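Local coordinates for mannose-specific lectin CEA chain 1 (Colocasia esculenta, PDB 5D5G), which binds mannose, agglutinates rabbit erythrocytes and is toxic to cotton aphids and other hemipteran insects, at residues E15-N20 and D24-D29. Residues are numbered along the deposited sequence; the frame is centred on the assembly and turned at random.
Sequences EGHLKN and DLVMQD
His17 and Asp24 meet on one face of an antiparallel beta hairpin, strands 16-20 and 23-27, in the beta-prism II fold of bulb-type lectins. The segments 16-20 and 24-27 run at 161°, nearly antiparallel, and the sheet continues into strand 33-36 through backbone bonds of Asp24 to Tyr36 and Val26 to Val34. From CB outward, the His17 side chain reaches across to the neighbouring strand: CB lies 4.0 Å from Asp24 OD1, CG is nearer to the same oxygen, and ND1 donates to Asp24 OD1 in a bent bond of 2.4 Å, a distance so short that its exact value is doubtful. CE1 then sits 2.9 Å from Asp24 OD2, and NE2 at the far rim has Val26 CG1 as its neighbour. Ring and carboxylate planes are 38° apart, the Asp24 carboxyl carbon lying at the ring edge. With chi1 at 180°, Asp24 holds its carboxylate opposite the backbone N, beside the His17 ring. Val26 CG1 covers one ring face in a CH-pi contact, 4.0 Å from the centroid. On the other face of the sheet Leu18 and Leu25 lie side by side, CD1 of Leu18 against CD2 of Leu25, with Leu25 also packed on Leu33 and Leu35. Leu18 N donates to Leu25 O (3.2 Å) and Leu25 N to Leu18 O (3.0 Å), a hydrogen-bonded pair of the hairpin. Past Met27, the chain enters the carbohydrate-binding motif with Gln28 and Asp29, assigned to mannose by similarity; Gln28 NE2 is bonded to Asp30 OD1. At this end the two carboxylates bring OE1 of Glu15 to 2.7 Å from OD2 of Asp29.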
ATOM      1  N   GLU A  15      12.598 -17.581  -1.730  1.00 15.23           N
ATOM      2  CA  GLU A  15      12.538 -17.318  -3.174  1.00 15.38           C
ATOM      3  C   GLU A  15      11.401 -16.390  -3.607  1.00 20.76           C
ATOM      4  O   GLU A  15      11.173 -16.203  -4.804  1.00 24.94           O
ATOM      5  CB  GLU A  15      12.457 -18.613  -3.993  0.30 19.89           C
ATOM      6  CG  GLU A  15      13.603 -19.576  -3.813  1.00 18.80           C
ATOM      7  CD  GLU A  15      13.137 -21.013  -3.957  1.00 25.76           C
ATOM      8  OE1 GLU A  15      13.947 -21.936  -3.735  1.00 28.16           O
ATOM      9  OE2 GLU A  15      11.944 -21.220  -4.282  1.00 15.77           O
ATOM     10  N   GLY A  16      10.707 -15.791  -2.649  1.00 30.06           N
ATOM     11  CA  GLY A  16       9.570 -14.942  -2.965  1.00 11.79           C
ATOM     12  C   GLY A  16       9.902 -13.641  -3.664  1.00 14.94           C
ATOM     13  O   GLY A  16      10.976 -13.045  -3.484  1.00  8.67           O
ATOM     14  N   HIS A  17       8.945 -13.206  -4.473  1.00  9.88           N
ATOM     15  CA  HIS A  17       9.025 -11.955  -5.204  1.00 11.17           C
ATOM     16  C   HIS A  17       7.941 -10.982  -4.728  1.00 11.54           C
ATOM     17  O   HIS A  17       6.814 -11.394  -4.431  1.00  9.18           O
ATOM     18  CB  HIS A  17       8.772 -12.220  -6.683  1.00  9.45           C
ATOM     19  CG  HIS A  17       9.947 -12.777  -7.419  1.00 16.82           C
ATOM     20  ND1 HIS A  17      10.963 -11.983  -7.909  1.00 10.84           N
ATOM     21  CD2 HIS A  17      10.244 -14.046  -7.791  1.00 13.90           C
ATOM     22  CE1 HIS A  17      11.849 -12.744  -8.529  1.00 15.85           C
ATOM     23  NE2 HIS A  17      11.437 -13.999  -8.471  1.00 16.74           N
ATOM     24  N   LEU A  18       8.302  -9.702  -4.652  1.00  5.09           N
ATOM     25  CA  LEU A  18       7.351  -8.591  -4.728  1.00 15.50           C
ATOM     26  C   LEU A  18       7.909  -7.762  -5.868  1.00 13.13           C
ATOM     27  O   LEU A  18       9.129  -7.580  -5.936  1.00 12.87           O
ATOM     28  CB  LEU A  18       7.366  -7.748  -3.455  1.00 12.04           C
ATOM     29  CG  LEU A  18       6.890  -8.254  -2.094  1.00 14.39           C
ATOM     30  CD1 LEU A  18       6.845  -7.084  -1.123  0.30  7.55           C
ATOM     31  CD2 LEU A  18       5.535  -8.957  -2.143  1.00  7.16           C
ATOM     32  N   LYS A  19       7.061  -7.264  -6.773  1.00 13.36           N
ATOM     33  CA  LYS A  19       7.580  -6.656  -7.996  1.00  5.88           C
ATOM     34  C   LYS A  19       6.695  -5.530  -8.518  1.00  7.05           C
ATOM     35  O   LYS A  19       5.470  -5.638  -8.483  1.00  7.71           O
ATOM     36  CB  LYS A  19       7.720  -7.734  -9.082  0.30  5.67           C
ATOM     37  CG  LYS A  19       8.203  -7.229 -10.432  0.10  7.60           C
ATOM     38  CD  LYS A  19       7.961  -8.249 -11.544  0.50  5.84           C
ATOM     39  CE  LYS A  19       8.453  -7.701 -12.872  0.50  2.66           C
ATOM     40  NZ  LYS A  19       7.969  -6.301 -13.049  0.50  8.46           N
ATOM     41  N   ASN A  20       7.321  -4.475  -9.032  1.00  6.78           N
ATOM     42  CA  ASN A  20       6.608  -3.342  -9.619  1.00 13.31           C
ATOM     43  C   ASN A  20       7.465  -2.714 -10.711  1.00 16.18           C
ATOM     44  O   ASN A  20       8.515  -2.134 -10.420  1.00 16.10           O
ATOM     45  CB  ASN A  20       6.277  -2.299  -8.533  1.00 16.94           C
ATOM     46  CG  ASN A  20       5.384  -1.159  -9.043  1.00 24.42           C
ATOM     47  OD1 ASN A  20       5.055  -1.086 -10.236  1.00 20.10           O
ATOM     48  ND2 ASN A  20       4.971  -0.272  -8.126  1.00 14.25           N
ATOM     49  N   ASP A  24      12.657  -5.660  -8.792  1.00  9.58           N
ATOM     50  CA  ASP A  24      12.338  -7.003  -8.317  1.00 11.65           C
ATOM     51  C   ASP A  24      12.972  -7.328  -6.965  1.00 17.58           C
ATOM     52  O   ASP A  24      14.184  -7.550  -6.861  1.00 12.21           O
ATOM     53  CB  ASP A  24      12.750  -8.055  -9.350  1.00  7.97           C
ATOM     54  CG  ASP A  24      12.427  -9.464  -8.903  1.00 16.45           C
ATOM     55  OD1 ASP A  24      11.233  -9.812  -8.785  1.00  5.58           O
ATOM     56  OD2 ASP A  24      13.372 -10.240  -8.677  1.00 23.26           O
ATOM     57  N   LEU A  25      12.135  -7.361  -5.932  1.00 10.18           N
ATOM     58  CA  LEU A  25      12.600  -7.638  -4.587  1.00 14.25           C
ATOM     59  C   LEU A  25      12.535  -9.141  -4.435  1.00 15.81           C
ATOM     60  O   LEU A  25      11.519  -9.747  -4.767  1.00 23.21           O
ATOM     61  CB  LEU A  25      11.673  -6.961  -3.561  1.00 12.06           C
ATOM     62  CG  LEU A  25      12.016  -7.136  -2.081  1.00 10.06           C
ATOM     63  CD1 LEU A  25      13.127  -6.187  -1.664  1.00  5.11           C
ATOM     64  CD2 LEU A  25      10.787  -6.955  -1.201  1.00 10.79           C
ATOM     65  N   VAL A  26      13.615  -9.759  -3.974  1.00 10.78           N
ATOM     66  CA  VAL A  26      13.574 -11.196  -3.796  1.00 13.52           C
ATOM     67  C   VAL A  26      14.112 -11.605  -2.456  1.00 15.12           C
ATOM     68  O   VAL A  26      15.225 -11.234  -2.079  1.00 13.15           O
ATOM     69  CB  VAL A  26      14.419 -11.943  -4.838  1.00 19.53           C
ATOM     70  CG1 VAL A  26      13.747 -13.263  -5.212  1.00 15.75           C
ATOM     71  CG2 VAL A  26      14.654 -11.083  -6.057  1.00 16.71           C
ATOM     72  N   MET A  27      13.312 -12.379  -1.742  1.00 16.38           N
ATOM     73  CA  MET A  27      13.799 -13.059  -0.567  1.00 23.48           C
ATOM     74  C   MET A  27      14.489 -14.302  -1.109  1.00 12.55           C
ATOM     75  O   MET A  27      13.918 -15.397  -1.161  1.00 13.74           O
ATOM     76  CB  MET A  27      12.654 -13.390   0.399  1.00 22.40           C
ATOM     77  CG  MET A  27      13.056 -14.152   1.660  1.00 23.02           C
ATOM     78  SD  MET A  27      13.795 -13.138   2.942  1.00 25.09           S
ATOM     79  CE  MET A  27      15.481 -12.933   2.361  1.00 19.16           C
ATOM     80  N   GLN A  28      15.723 -14.099  -1.554  1.00 12.34           N
ATOM     81  CA  GLN A  28      16.482 -15.148  -2.205  1.00 19.94           C
ATOM     82  C   GLN A  28      16.739 -16.331  -1.273  1.00 30.59           C
ATOM     83  O   GLN A  28      16.414 -16.294  -0.077  1.00 20.11           O
ATOM     84  CB  GLN A  28      17.805 -14.594  -2.732  1.00 13.48           C
ATOM     85  CG  GLN A  28      17.674 -13.721  -3.963  1.00 11.62           C
ATOM     86  CD  GLN A  28      19.016 -13.200  -4.424  1.00 18.31           C
ATOM     87  OE1 GLN A  28      19.150 -12.692  -5.535  1.00 17.60           O
ATOM     88  NE2 GLN A  28      20.025 -13.334  -3.576  1.00 13.67           N
ATOM     89  N   ASP A  29      17.333 -17.381  -1.826  1.00 21.53           N
ATOM     90  CA  ASP A  29      17.559 -18.586  -1.054  1.00 22.80           C
ATOM     91  C   ASP A  29      18.940 -18.593  -0.404  1.00 23.29           C
ATOM     92  O   ASP A  29      19.286 -19.529   0.314  1.00 24.60           O
ATOM     93  CB  ASP A  29      17.329 -19.832  -1.912  1.00 17.98           C
ATOM     94  CG  ASP A  29      16.565 -20.911  -1.165  1.00 25.18           C
ATOM     95  OD1 ASP A  29      17.066 -21.358  -0.105  1.00 28.94           O
ATOM     96  OD2 ASP A  29      15.454 -21.292  -1.618  1.00 19.65           O
TER